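Local coordinates for Rho guanine nucleotide exchange factor 11 (Homo sapiens, PDB 5JHH), which probably activates Rho-family GTPases such as RhoA, its tandem DH and PH domains promoting exchange of bound GDP for GTP, at residues P108-L113 against R198-E203; E75-W80 against I164-R169; K182-E185 against E190-K193; V212-N217 against T251-H256; R60-R65 against K132-K137. All coordinates share one frame; numbering follows the deposited sequence.

Four contacts lie in the helical DH (RhoGEF) domain, while contact 4 joins its last long helix to the PH domain. That helix, 189-227, serves contacts 1, 3 and 4, and helix 165-182 enters contact 2 and ends at the loop of contact 3. Contact 2 is the buried one, a histidine gripped by a carboxylate. Contact 1 lies at the surface and relies on an arginine and an amide; Ile76 of contact 2 packs on Leu113 and Glu112 of contact 1. Contacts 3 to 5 are partly buried; 3 and 4 recruit water, one at the loop between two helices, the other between domains, whereas 5, about 46 Å from contact 3 between centres, is a salt bridge.

Contact 1. Residues P108-L113 against R198-E203; sequences PAREEL and RDQCRE
Arg110 reaches across from helix 107-121 and touches two residues of helix 189-227, spaced by almost one turn. Its NH1 donates to OE1 of Gln200 at 2.6 Å, but the bond is bent, with an N-H...O angle of 132°, and the acceptor stands off the guanidinium plane. The guanidinium and amide planes are nearly perpendicular, 88° apart. Over one face of the guanidinium lies the aliphatic part of Glu203, whose CG comes 3.5 Å from Arg110 NH2. Two helices of the DH bundle are thus joined at the surface by a guanidinium edge meeting an amide oxygen, a task that suits the long arginine: with CG anti to the backbone N and the chain extended to NE, it spans the 7.5 Å between the CA atoms of Arg110 and Gln200. Replacing Arg110 by an alanine would probably leave Gln200 OE1 without its donor and uncover the methylenes of Glu203. In the second shell, Gln114, one turn on in the same helix, bonds Arg110 NE, while Asp106, just before helix 107-121, holds Gln200 NE2 from across the contact.

Contact 2. Residues E75-W80 against I164-R169; sequences EIHNSW and ISEMQR
A buried histidine-carboxylate hydrogen bond between His77 and Glu166 links helix 70-89 to the start of helix 165-182 inside the DH bundle. NE2 of the imidazole donates to OE2 of Glu166 at 2.7 Å, and the bond is nearly straight, at 169°. The acceptor lies in the ring plane and uses its syn lone pair, although ring and carboxylate planes are turned 64° apart. A bend at chi2 of 74° swings the glutamate's end to the histidine, whose backbone is 10.1 Å away between CA atoms. Nearby, Arg169 CG approaches CE1 of His77 at 4.5 Å, while its guanidinium pairs with Glu34 of helix 18-54. The same Glu34 takes a hydrogen bond with His77 ND1, and the ring of His37 stands edge-to-face to that of His77. An alanine in place of Glu166 would probably strip His77 NE2 of its acceptor and leave the ring hydrogen-bonded through ND1 alone. Held at both nitrogens by carboxylates, the imidazole would be expected to favour its protonated form.

Contact 3. Residues K182-E185 against E190-K193; sequences KHTE and EHEK
Thr184 lays its methyl against the aliphatic part of Glu190, CG2 to CG 3.8 Å, and against CB of His191 just beyond. The threonine suits the spot because its two branches do different work: CG2, anti to the backbone N, makes the apolar touch, while OG1 turns to polar partners. A water donates to Thr184 OG1 at 2.8 Å and to Glu190 OE2 at 2.9 Å, bridging the two side chains. OG1 also bonds the carbonyl of Ile180, one turn back, and Glu190 takes hydrogen bonds from Ser98 OG and the Ile97 amide, so the carboxylate is held in place near the start of its helix. His191 also meets the backbone: its CD2 lies 3.6 Å from Thr184 O, which sits at the edge of the ring, and its CB packs on Glu185 O at 3.7 Å. Here the chain turns from helix 165-182 to helix 189-227, and the contact closes that connection across a few residues, with Arg23 of helix 18-54 packing on Thr184.

Contact 4. Residues V212-N217 against T251-H256; sequences VKQTEN and TRKMIH
Asn217, on helix 189-227, and Met254 at the head of strand 254-263 bring the two segments nearest, their CA atoms 6.7 Å apart. The strand is disturbed just there, since a classic beta bulge sets Ile255 and His256 together opposite Leu276. This is the seam between the long DH helix and the first strand of the PH domain. Water carries most of the polar link. One molecule accepts hydrogen bonds from Met254 N and Asn217 ND2 (2.9 Å) and donates to Gln214 OE1 at 2.6 Å; another accepts from Gln214 NE2 and donates to Met254 O at 2.6 Å. With CG anti to the backbone N (chi1 -176°) and a bend at chi3, Met254 brings its CE to 3.7 Å from Asn217 OD1, and Lys253 CE lies 3.7 Å from Gln214 NE2. Outside, Gln214 NE2 bonds Glu210, and Asn217 OD1 accepts from a basic side chain of another protein chain. Helix and strand thus meet through water-mediated bonds: N and O of Met254 each bond to a water, and the amides of Gln214 and Asn217 supply both donors and acceptors.

Contact 5. Residues R60-R65 against K132-K137; sequences REELAR and KTKQRK
The carboxylate of Glu62 is met on the syn lone pair of OE1, the side of its other oxygen, by the ammonium NZ of Lys134 at 2.6 Å, a hydrogen bond that is also a salt bridge. The two helices are well separated, with the CA atoms of Glu62 and Lys134 11.1 Å apart, so two long side chains advancing from opposite directions are what can span them. Glu62 runs extended beyond CG, whereas Lys134 bends at chi3 and chi4 (both -86°), which turns its end to the acid. Phe141 of helix 139-150 packs on the lysine, and Glu138 makes a long, weak ion pair with the same NZ. The contact joins the short helix 60-66 to the last turns of helix 124-137 within the DH domain. Between the two segments the contact is one partly buried charge pair, and in that setting the opposite charges probably steady each other more than they would in open solvent.

Contact 1. Residues P108-L113 against R198-E203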
# COMPACT_ATOMS: atom_id res chain seq x y z
N PRO A 108 5.16 9.77 -24.79
CA PRO A 108 6.52 9.42 -24.51
C PRO A 108 6.88 9.71 -23.05
O PRO A 108 7.67 8.96 -22.48
CB PRO A 108 7.31 10.32 -25.46
CG PRO A 108 6.41 10.45 -26.66
CD PRO A 108 5.04 10.61 -26.01
N ALA A 109 6.31 10.76 -22.49
CA ALA A 109 6.69 11.26 -21.21
C ALA A 109 6.21 10.30 -20.15
O ALA A 109 6.87 10.10 -19.15
CB ALA A 109 6.12 12.64 -20.95
N ARG A 110 5.08 9.67 -20.43
CA ARG A 110 4.56 8.61 -19.58
C ARG A 110 5.45 7.38 -19.64
O ARG A 110 5.75 6.78 -18.61
CB ARG A 110 3.14 8.23 -19.96
CG ARG A 110 2.84 6.78 -19.59
CD ARG A 110 1.39 6.37 -19.58
NE ARG A 110 1.35 4.97 -19.24
CZ ARG A 110 0.51 4.07 -19.75
NH1 ARG A 110 -0.49 4.43 -20.52
NH2 ARG A 110 0.65 2.80 -19.44
N GLU A 111 5.85 6.98 -20.84
CA GLU A 111 6.67 5.79 -20.97
C GLU A 111 7.95 5.97 -20.14
O GLU A 111 8.34 5.06 -19.40
CB GLU A 111 7.04 5.53 -22.44
CG GLU A 111 5.86 5.24 -23.36
CD GLU A 111 5.15 3.97 -23.00
OE1 GLU A 111 5.83 3.00 -22.59
OE2 GLU A 111 3.93 3.93 -23.08
N GLU A 112 8.59 7.13 -20.30
CA GLU A 112 9.82 7.45 -19.59
C GLU A 112 9.63 7.41 -18.07
O GLU A 112 10.39 6.72 -17.37
CB GLU A 112 10.35 8.80 -20.03
CG GLU A 112 11.59 9.25 -19.30
CD GLU A 112 12.10 10.64 -19.73
OE1 GLU A 112 11.28 11.56 -20.03
OE2 GLU A 112 13.34 10.84 -19.76
N LEU A 113 8.56 8.04 -17.56
CA LEU A 113 8.33 8.14 -16.13
C LEU A 113 8.06 6.78 -15.53
O LEU A 113 8.63 6.43 -14.49
CB LEU A 113 7.16 9.06 -15.81
CG LEU A 113 6.67 9.06 -14.36
CD1 LEU A 113 7.72 9.37 -13.29
CD2 LEU A 113 5.59 10.10 -14.24
N ARG A 198 -5.07 12.38 -15.70
CA ARG A 198 -5.46 11.59 -14.52
C ARG A 198 -5.49 10.11 -14.84
O ARG A 198 -4.93 9.25 -14.09
CB ARG A 198 -6.82 12.02 -14.00
CG ARG A 198 -7.38 11.07 -12.96
CD ARG A 198 -8.88 11.23 -12.78
NE ARG A 198 -9.55 10.71 -13.97
CZ ARG A 198 -10.71 11.14 -14.42
NH1 ARG A 198 -11.40 12.07 -13.75
NH2 ARG A 198 -11.18 10.63 -15.54
N ASP A 199 -6.15 9.78 -15.94
CA ASP A 199 -6.24 8.36 -16.31
C ASP A 199 -4.85 7.73 -16.62
O ASP A 199 -4.63 6.52 -16.38
CB ASP A 199 -7.15 8.20 -17.54
CG ASP A 199 -8.64 8.57 -17.25
OD1 ASP A 199 -9.09 8.72 -16.10
OD2 ASP A 199 -9.37 8.68 -18.23
N GLN A 200 -3.94 8.52 -17.20
CA GLN A 200 -2.64 7.98 -17.59
C GLN A 200 -1.80 7.78 -16.33
O GLN A 200 -1.17 6.76 -16.19
CB GLN A 200 -1.94 8.88 -18.60
CG GLN A 200 -2.47 8.79 -20.03
CD GLN A 200 -1.88 7.65 -20.81
OE1 GLN A 200 -2.07 6.51 -20.47
NE2 GLN A 200 -1.18 7.96 -21.89
N CYS A 201 -1.89 8.70 -15.36
CA CYS A 201 -1.31 8.48 -14.03
C CYS A 201 -1.76 7.19 -13.37
O CYS A 201 -0.96 6.49 -12.78
CB CYS A 201 -1.63 9.59 -13.09
SG CYS A 201 -0.84 11.12 -13.51
N ARG A 202 -3.03 6.87 -13.44
CA ARG A 202 -3.48 5.58 -12.92
C ARG A 202 -2.78 4.41 -13.56
O ARG A 202 -2.39 3.43 -12.89
CB ARG A 202 -4.97 5.42 -13.07
CG ARG A 202 -5.70 6.27 -12.03
CD ARG A 202 -7.20 6.02 -12.05
NE ARG A 202 -7.86 6.94 -11.15
CZ ARG A 202 -8.91 7.70 -11.48
NH1 ARG A 202 -9.46 7.64 -12.69
NH2 ARG A 202 -9.43 8.52 -10.57
N GLU A 203 -2.64 4.52 -14.86
CA GLU A 203 -2.00 3.50 -15.70
C GLU A 203 -0.51 3.37 -15.35
O GLU A 203 0.06 2.29 -15.27
CB GLU A 203 -2.19 3.94 -17.14
CG GLU A 203 -2.62 2.86 -18.09
CD GLU A 203 -3.80 2.05 -17.64
OE1 GLU A 203 -4.89 2.63 -17.49
OE2 GLU A 203 -3.63 0.81 -17.50

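Contact 2. Residues E75-W80 against I164-R169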
# COMPACT_ATOMS: atom_id res chain seq x y z
N GLU A 75 16.20 14.03 -12.55
CA GLU A 75 15.95 14.82 -13.74
C GLU A 75 14.49 14.72 -14.30
O GLU A 75 13.91 15.70 -14.74
CB GLU A 75 16.99 14.45 -14.79
CG GLU A 75 16.97 15.32 -16.05
CD GLU A 75 16.90 16.81 -15.78
OE1 GLU A 75 17.41 17.29 -14.73
OE2 GLU A 75 16.27 17.50 -16.61
N ILE A 76 13.86 13.57 -14.22
CA ILE A 76 12.44 13.48 -14.48
C ILE A 76 11.69 14.58 -13.74
O ILE A 76 10.80 15.24 -14.31
CB ILE A 76 11.82 12.18 -13.92
CG1 ILE A 76 12.24 10.93 -14.69
CG2 ILE A 76 10.30 12.24 -13.84
CD1 ILE A 76 11.89 10.93 -16.11
N HIS A 77 11.94 14.68 -12.44
CA HIS A 77 11.18 15.62 -11.62
C HIS A 77 11.67 17.07 -11.70
O HIS A 77 10.87 18.00 -11.55
CB HIS A 77 11.09 15.19 -10.16
CG HIS A 77 10.24 13.99 -9.94
ND1 HIS A 77 8.87 14.08 -9.80
CD2 HIS A 77 10.54 12.68 -9.84
CE1 HIS A 77 8.38 12.87 -9.62
NE2 HIS A 77 9.37 12.00 -9.66
N ASN A 78 12.96 17.26 -11.88
CA ASN A 78 13.51 18.59 -11.97
C ASN A 78 13.04 19.29 -13.25
O ASN A 78 12.57 20.41 -13.20
CB ASN A 78 15.02 18.48 -11.97
CG ASN A 78 15.72 19.82 -12.12
OD1 ASN A 78 15.64 20.69 -11.26
ND2 ASN A 78 16.43 19.97 -13.21
N SER A 79 13.07 18.58 -14.36
CA SER A 79 12.61 19.14 -15.61
C SER A 79 11.17 19.59 -15.44
O SER A 79 10.83 20.70 -15.76
CB SER A 79 12.76 18.14 -16.77
OG SER A 79 11.95 16.98 -16.58
N TRP A 80 10.33 18.73 -14.90
CA TRP A 80 8.93 19.10 -14.72
C TRP A 80 8.81 20.30 -13.77
O TRP A 80 8.09 21.26 -14.02
CB TRP A 80 8.12 17.91 -14.17
CG TRP A 80 6.67 18.01 -14.42
CD1 TRP A 80 6.10 18.49 -15.55
CD2 TRP A 80 5.59 17.59 -13.57
NE1 TRP A 80 4.74 18.41 -15.46
CE2 TRP A 80 4.39 17.88 -14.25
CE3 TRP A 80 5.51 17.06 -12.26
CZ2 TRP A 80 3.12 17.60 -13.71
CZ3 TRP A 80 4.28 16.78 -11.72
CH2 TRP A 80 3.08 17.05 -12.45
N ILE A 164 11.18 5.49 -0.16
CA ILE A 164 9.87 5.17 -0.64
C ILE A 164 9.09 6.39 -1.15
O ILE A 164 8.00 6.26 -1.69
CB ILE A 164 9.07 4.46 0.46
CG1 ILE A 164 7.89 3.75 -0.14
CG2 ILE A 164 8.59 5.45 1.52
CD1 ILE A 164 7.10 2.99 0.84
N SER A 165 9.69 7.56 -1.06
CA SER A 165 8.97 8.77 -1.40
C SER A 165 8.57 8.78 -2.87
O SER A 165 7.58 9.38 -3.20
CB SER A 165 9.82 10.00 -1.09
OG SER A 165 10.96 9.88 -1.93
N GLU A 166 9.32 8.14 -3.76
CA GLU A 166 8.91 8.18 -5.12
C GLU A 166 7.58 7.43 -5.34
O GLU A 166 6.66 7.94 -5.97
CB GLU A 166 9.96 7.57 -6.02
CG GLU A 166 9.57 7.69 -7.50
CD GLU A 166 9.72 9.09 -8.04
OE1 GLU A 166 10.42 9.87 -7.38
OE2 GLU A 166 9.17 9.40 -9.13
N MET A 167 7.50 6.19 -4.87
CA MET A 167 6.25 5.47 -4.98
C MET A 167 5.16 6.30 -4.39
O MET A 167 4.11 6.48 -5.01
CB MET A 167 6.31 4.12 -4.29
CG MET A 167 5.02 3.33 -4.37
SD MET A 167 3.77 3.75 -3.14
CE MET A 167 4.55 3.18 -1.63
N GLN A 168 5.38 6.84 -3.21
CA GLN A 168 4.32 7.64 -2.56
C GLN A 168 3.93 8.88 -3.37
O GLN A 168 2.78 9.23 -3.45
CB GLN A 168 4.70 8.08 -1.15
CG GLN A 168 4.97 6.93 -0.18
CD GLN A 168 5.35 7.45 1.21
OE1 GLN A 168 4.81 7.01 2.23
NE2 GLN A 168 6.27 8.42 1.24
N ARG A 169 4.91 9.52 -3.98
CA ARG A 169 4.63 10.67 -4.81
C ARG A 169 3.72 10.30 -6.01
O ARG A 169 2.75 10.96 -6.29
CB ARG A 169 5.94 11.29 -5.27
CG ARG A 169 5.73 12.54 -6.06
CD ARG A 169 4.80 13.49 -5.33
NE ARG A 169 4.72 14.75 -6.05
CZ ARG A 169 3.96 15.78 -5.70
NH1 ARG A 169 3.22 15.72 -4.64
NH2 ARG A 169 3.96 16.87 -6.45

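Contact 3. Residues K182-E185 against E190-K193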
# COMPACT_ATOMS: atom_id res chain seq x y z
N LYS A 182 -12.17 18.66 -10.59
CA LYS A 182 -13.26 19.13 -9.77
C LYS A 182 -13.43 20.63 -9.77
O LYS A 182 -14.55 21.10 -9.69
CB LYS A 182 -13.03 18.67 -8.32
CG LYS A 182 -14.01 19.25 -7.30
CD LYS A 182 -14.04 18.44 -6.01
CE LYS A 182 -15.24 18.80 -5.13
NZ LYS A 182 -14.92 18.67 -3.68
N HIS A 183 -12.35 21.39 -9.77
CA HIS A 183 -12.50 22.85 -9.76
C HIS A 183 -12.25 23.48 -11.11
O HIS A 183 -11.97 24.66 -11.20
CB HIS A 183 -11.65 23.46 -8.68
CG HIS A 183 -12.04 23.02 -7.31
ND1 HIS A 183 -11.13 22.58 -6.38
CD2 HIS A 183 -13.26 22.92 -6.73
CE1 HIS A 183 -11.77 22.24 -5.27
NE2 HIS A 183 -13.07 22.43 -5.47
N THR A 184 -12.39 22.71 -12.18
CA THR A 184 -12.19 23.22 -13.54
C THR A 184 -13.54 23.25 -14.27
O THR A 184 -14.36 22.32 -14.16
CB THR A 184 -11.19 22.29 -14.29
OG1 THR A 184 -9.94 22.30 -13.62
CG2 THR A 184 -10.97 22.72 -15.75
N GLU A 185 -13.79 24.32 -15.02
CA GLU A 185 -15.09 24.47 -15.70
C GLU A 185 -15.20 23.33 -16.65
O GLU A 185 -14.26 23.08 -17.40
CB GLU A 185 -15.19 25.79 -16.48
CG GLU A 185 -15.08 27.05 -15.63
CD GLU A 185 -16.37 27.37 -14.90
OE1 GLU A 185 -17.36 27.64 -15.61
OE2 GLU A 185 -16.39 27.36 -13.63
N GLU A 190 -9.48 21.91 -21.67
CA GLU A 190 -8.73 21.84 -20.45
C GLU A 190 -9.18 20.63 -19.62
O GLU A 190 -8.36 19.82 -19.18
CB GLU A 190 -8.88 23.16 -19.67
CG GLU A 190 -8.22 23.21 -18.29
CD GLU A 190 -6.68 23.21 -18.30
OE1 GLU A 190 -6.01 22.90 -19.33
OE2 GLU A 190 -6.12 23.54 -17.23
N HIS A 191 -10.49 20.50 -19.47
CA HIS A 191 -11.07 19.60 -18.51
C HIS A 191 -10.86 18.17 -19.00
O HIS A 191 -10.44 17.27 -18.24
CB HIS A 191 -12.57 19.91 -18.33
CG HIS A 191 -13.26 19.05 -17.33
ND1 HIS A 191 -13.66 17.76 -17.61
CD2 HIS A 191 -13.63 19.29 -16.05
CE1 HIS A 191 -14.23 17.24 -16.54
NE2 HIS A 191 -14.23 18.15 -15.59
N GLU A 192 -11.14 17.99 -20.27
CA GLU A 192 -10.98 16.71 -20.97
C GLU A 192 -9.52 16.19 -20.91
O GLU A 192 -9.28 14.98 -20.73
CB GLU A 192 -11.40 16.92 -22.42
CG GLU A 192 -11.66 15.68 -23.25
CD GLU A 192 -12.22 15.99 -24.67
OE1 GLU A 192 -11.71 16.92 -25.36
OE2 GLU A 192 -13.16 15.31 -25.11
N LYS A 193 -8.58 17.10 -21.11
CA LYS A 193 -7.15 16.80 -21.18
C LYS A 193 -6.55 16.47 -19.78
O LYS A 193 -5.74 15.58 -19.65
CB LYS A 193 -6.40 17.98 -21.83
CG LYS A 193 -6.39 17.95 -23.37
CD LYS A 193 -6.27 19.34 -23.95
CE LYS A 193 -4.84 19.80 -24.07
NZ LYS A 193 -4.76 21.25 -23.77
O HOH W 1 -7.78 23.69 -14.81

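Contact 4. Residues V212-N217 against T251-H256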
# COMPACT_ATOMS: atom_id res chain seq x y z
N VAL A 212 6.73 -4.11 -9.33
CA VAL A 212 7.07 -4.51 -7.99
C VAL A 212 6.60 -5.95 -7.81
O VAL A 212 7.32 -6.82 -7.30
CB VAL A 212 6.37 -3.62 -6.97
CG1 VAL A 212 6.43 -4.16 -5.57
CG2 VAL A 212 6.96 -2.22 -7.03
N LYS A 213 5.39 -6.21 -8.26
CA LYS A 213 4.83 -7.54 -8.10
C LYS A 213 5.72 -8.62 -8.72
O LYS A 213 6.06 -9.58 -8.04
CB LYS A 213 3.48 -7.58 -8.70
CG LYS A 213 2.90 -8.96 -8.80
CD LYS A 213 1.57 -8.80 -9.52
CE LYS A 213 0.71 -10.01 -9.29
NZ LYS A 213 -0.60 -9.74 -9.90
N GLN A 214 6.14 -8.42 -9.96
CA GLN A 214 6.87 -9.46 -10.67
C GLN A 214 8.28 -9.55 -10.13
O GLN A 214 8.81 -10.65 -9.96
CB GLN A 214 6.89 -9.21 -12.19
CG GLN A 214 5.54 -9.44 -12.92
CD GLN A 214 4.72 -10.68 -12.45
OE1 GLN A 214 5.26 -11.76 -12.16
NE2 GLN A 214 3.41 -10.52 -12.39
N THR A 215 8.89 -8.42 -9.80
CA THR A 215 10.24 -8.48 -9.26
C THR A 215 10.27 -9.16 -7.91
O THR A 215 11.14 -10.00 -7.68
CB THR A 215 10.84 -7.08 -9.07
OG1 THR A 215 10.98 -6.44 -10.35
CG2 THR A 215 12.16 -7.15 -8.43
N GLU A 216 9.38 -8.78 -7.00
CA GLU A 216 9.34 -9.47 -5.71
C GLU A 216 8.94 -10.96 -5.86
O GLU A 216 9.52 -11.86 -5.21
CB GLU A 216 8.36 -8.80 -4.75
CG GLU A 216 8.77 -7.39 -4.35
CD GLU A 216 7.82 -6.69 -3.39
OE1 GLU A 216 6.60 -7.02 -3.33
OE2 GLU A 216 8.32 -5.80 -2.65
N ASN A 217 7.92 -11.22 -6.68
CA ASN A 217 7.45 -12.58 -6.83
C ASN A 217 8.60 -13.44 -7.33
O ASN A 217 8.82 -14.54 -6.80
CB ASN A 217 6.32 -12.70 -7.83
CG ASN A 217 4.99 -12.42 -7.24
OD1 ASN A 217 4.85 -11.98 -6.08
ND2 ASN A 217 3.98 -12.68 -8.02
N THR A 251 10.05 -20.94 -13.19
CA THR A 251 9.68 -20.77 -14.61
C THR A 251 8.21 -20.43 -14.79
O THR A 251 7.69 -20.47 -15.90
CB THR A 251 9.93 -22.07 -15.37
OG1 THR A 251 9.07 -23.08 -14.82
CG2 THR A 251 11.45 -22.51 -15.26
N ARG A 252 7.54 -20.11 -13.69
CA ARG A 252 6.10 -19.82 -13.72
C ARG A 252 5.83 -18.53 -13.00
O ARG A 252 6.62 -18.06 -12.19
CB ARG A 252 5.31 -20.95 -13.05
CG ARG A 252 5.39 -22.26 -13.81
CD ARG A 252 5.76 -23.43 -12.90
NE ARG A 252 5.94 -24.68 -13.64
CZ ARG A 252 4.97 -25.25 -14.35
NH1 ARG A 252 3.78 -24.67 -14.43
NH2 ARG A 252 5.19 -26.38 -14.98
N LYS A 253 4.66 -17.97 -13.27
CA LYS A 253 4.24 -16.81 -12.55
C LYS A 253 3.33 -17.18 -11.37
O LYS A 253 2.52 -18.08 -11.45
CB LYS A 253 3.57 -15.84 -13.51
CG LYS A 253 4.56 -15.02 -14.33
CD LYS A 253 3.86 -14.30 -15.47
CE LYS A 253 3.00 -13.17 -14.94
NZ LYS A 253 2.72 -12.18 -16.02
N MET A 254 3.50 -16.46 -10.27
CA MET A 254 2.66 -16.62 -9.12
C MET A 254 1.53 -15.62 -9.13
O MET A 254 1.74 -14.44 -9.34
CB MET A 254 3.45 -16.40 -7.86
CG MET A 254 2.61 -16.65 -6.61
SD MET A 254 3.67 -17.03 -5.21
CE MET A 254 4.63 -15.54 -5.08
N ILE A 255 0.34 -16.09 -8.83
CA ILE A 255 -0.80 -15.24 -8.72
C ILE A 255 -1.08 -14.92 -7.29
O ILE A 255 -1.47 -13.80 -6.95
CB ILE A 255 -2.02 -15.94 -9.34
CG1 ILE A 255 -1.76 -16.23 -10.84
CG2 ILE A 255 -3.30 -15.16 -9.11
CD1 ILE A 255 -2.96 -16.65 -11.67
N HIS A 256 -0.92 -15.91 -6.43
CA HIS A 256 -1.32 -15.78 -5.04
C HIS A 256 -0.64 -16.85 -4.23
O HIS A 256 -0.12 -17.79 -4.80
CB HIS A 256 -2.83 -15.90 -4.91
CG HIS A 256 -3.36 -15.43 -3.60
ND1 HIS A 256 -4.04 -16.25 -2.73
CD2 HIS A 256 -3.32 -14.22 -3.02
CE1 HIS A 256 -4.39 -15.56 -1.66
NE2 HIS A 256 -3.95 -14.32 -1.80
O HOH W 2 4.92 -13.74 -10.56
O HOH W 3 1.52 -12.82 -11.42
O HOH W 4 1.18 -12.26 -6.81

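Contact 5. Residues R60-R65 against K132-K137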
# COMPACT_ATOMS: atom_id res chain seq x y z
N ARG A 60 29.73 -1.97 -5.36
CA ARG A 60 28.98 -1.20 -6.34
C ARG A 60 27.78 -1.99 -6.88
O ARG A 60 26.72 -1.42 -7.10
CB ARG A 60 29.90 -0.74 -7.47
CG ARG A 60 29.73 0.74 -7.80
CD ARG A 60 30.62 1.66 -6.96
NE ARG A 60 31.36 2.59 -7.81
CZ ARG A 60 32.26 3.45 -7.35
NH1 ARG A 60 32.90 4.26 -8.18
NH2 ARG A 60 32.50 3.51 -6.04
N GLU A 61 27.91 -3.30 -7.01
CA GLU A 61 26.80 -4.12 -7.46
C GLU A 61 25.62 -4.02 -6.51
O GLU A 61 24.47 -3.97 -6.97
CB GLU A 61 27.23 -5.58 -7.59
CG GLU A 61 28.29 -5.81 -8.68
CD GLU A 61 29.74 -5.55 -8.25
OE1 GLU A 61 30.02 -5.16 -7.08
OE2 GLU A 61 30.63 -5.75 -9.10
N GLU A 62 25.88 -3.93 -5.19
CA GLU A 62 24.79 -3.76 -4.24
C GLU A 62 24.23 -2.37 -4.28
O GLU A 62 23.03 -2.20 -4.22
CB GLU A 62 25.21 -4.08 -2.80
CG GLU A 62 25.28 -5.56 -2.49
CD GLU A 62 25.95 -5.86 -1.14
OE1 GLU A 62 25.88 -5.02 -0.19
OE2 GLU A 62 26.56 -6.97 -1.04
N LEU A 63 25.09 -1.37 -4.33
CA LEU A 63 24.63 -0.02 -4.33
C LEU A 63 23.71 0.23 -5.58
O LEU A 63 22.68 0.90 -5.48
CB LEU A 63 25.82 0.91 -4.33
CG LEU A 63 25.52 2.39 -4.20
CD1 LEU A 63 24.78 2.68 -2.90
CD2 LEU A 63 26.80 3.16 -4.31
N ALA A 64 24.04 -0.35 -6.71
CA ALA A 64 23.24 -0.11 -7.91
C ALA A 64 21.87 -0.70 -7.73
O ALA A 64 20.90 -0.17 -8.27
CB ALA A 64 23.89 -0.67 -9.17
N ARG A 65 21.75 -1.77 -6.93
CA ARG A 65 20.43 -2.35 -6.73
C ARG A 65 19.58 -1.51 -5.79
O ARG A 65 18.36 -1.50 -5.88
CB ARG A 65 20.50 -3.84 -6.33
CG ARG A 65 20.80 -4.69 -7.58
CD ARG A 65 20.83 -6.19 -7.35
NE ARG A 65 21.88 -6.56 -6.40
CZ ARG A 65 23.03 -7.18 -6.71
NH1 ARG A 65 23.31 -7.54 -7.96
NH2 ARG A 65 23.92 -7.46 -5.76
N LYS A 132 19.17 -3.65 6.07
CA LYS A 132 18.90 -3.90 7.44
C LYS A 132 19.85 -4.96 7.97
O LYS A 132 20.35 -4.88 9.07
CB LYS A 132 17.46 -4.34 7.60
CG LYS A 132 16.94 -4.20 9.00
CD LYS A 132 15.47 -3.80 9.01
CE LYS A 132 14.57 -4.97 8.68
NZ LYS A 132 13.24 -4.78 9.33
N THR A 133 20.12 -5.96 7.15
CA THR A 133 21.00 -7.04 7.58
C THR A 133 22.38 -6.48 7.77
O THR A 133 23.05 -6.70 8.79
CB THR A 133 21.01 -8.15 6.54
OG1 THR A 133 19.72 -8.74 6.53
CG2 THR A 133 22.02 -9.20 6.88
N LYS A 134 22.80 -5.71 6.77
CA LYS A 134 24.10 -5.09 6.79
C LYS A 134 24.34 -4.27 8.05
O LYS A 134 25.44 -4.24 8.56
CB LYS A 134 24.26 -4.22 5.57
CG LYS A 134 25.67 -4.13 5.12
CD LYS A 134 25.79 -3.38 3.80
CE LYS A 134 25.57 -4.31 2.62
NZ LYS A 134 26.81 -5.01 2.21
N GLN A 135 23.34 -3.54 8.49
CA GLN A 135 23.46 -2.69 9.67
C GLN A 135 23.62 -3.54 10.92
O GLN A 135 24.30 -3.15 11.85
CB GLN A 135 22.19 -1.81 9.84
CG GLN A 135 22.22 -0.48 9.09
CD GLN A 135 20.89 0.26 9.14
OE1 GLN A 135 20.73 1.21 9.89
NE2 GLN A 135 19.94 -0.16 8.33
N ARG A 136 22.92 -4.66 10.97
CA ARG A 136 23.05 -5.58 12.09
C ARG A 136 24.47 -6.17 12.09
O ARG A 136 25.11 -6.24 13.12
CB ARG A 136 21.96 -6.67 12.01
CG ARG A 136 22.10 -7.82 13.01
CD ARG A 136 20.89 -8.77 12.97
NE ARG A 136 20.83 -9.63 11.78
CZ ARG A 136 21.54 -10.75 11.59
NH1 ARG A 136 22.39 -11.18 12.51
NH2 ARG A 136 21.41 -11.45 10.47
N LYS A 137 24.99 -6.53 10.93
CA LYS A 137 26.21 -7.30 10.87
C LYS A 137 27.52 -6.53 10.71
O LYS A 137 28.59 -7.10 10.93
CB LYS A 137 26.10 -8.29 9.73
CG LYS A 137 25.07 -9.35 10.01
CD LYS A 137 25.07 -10.40 8.92
CE LYS A 137 25.63 -11.71 9.46
NZ LYS A 137 25.80 -12.70 8.35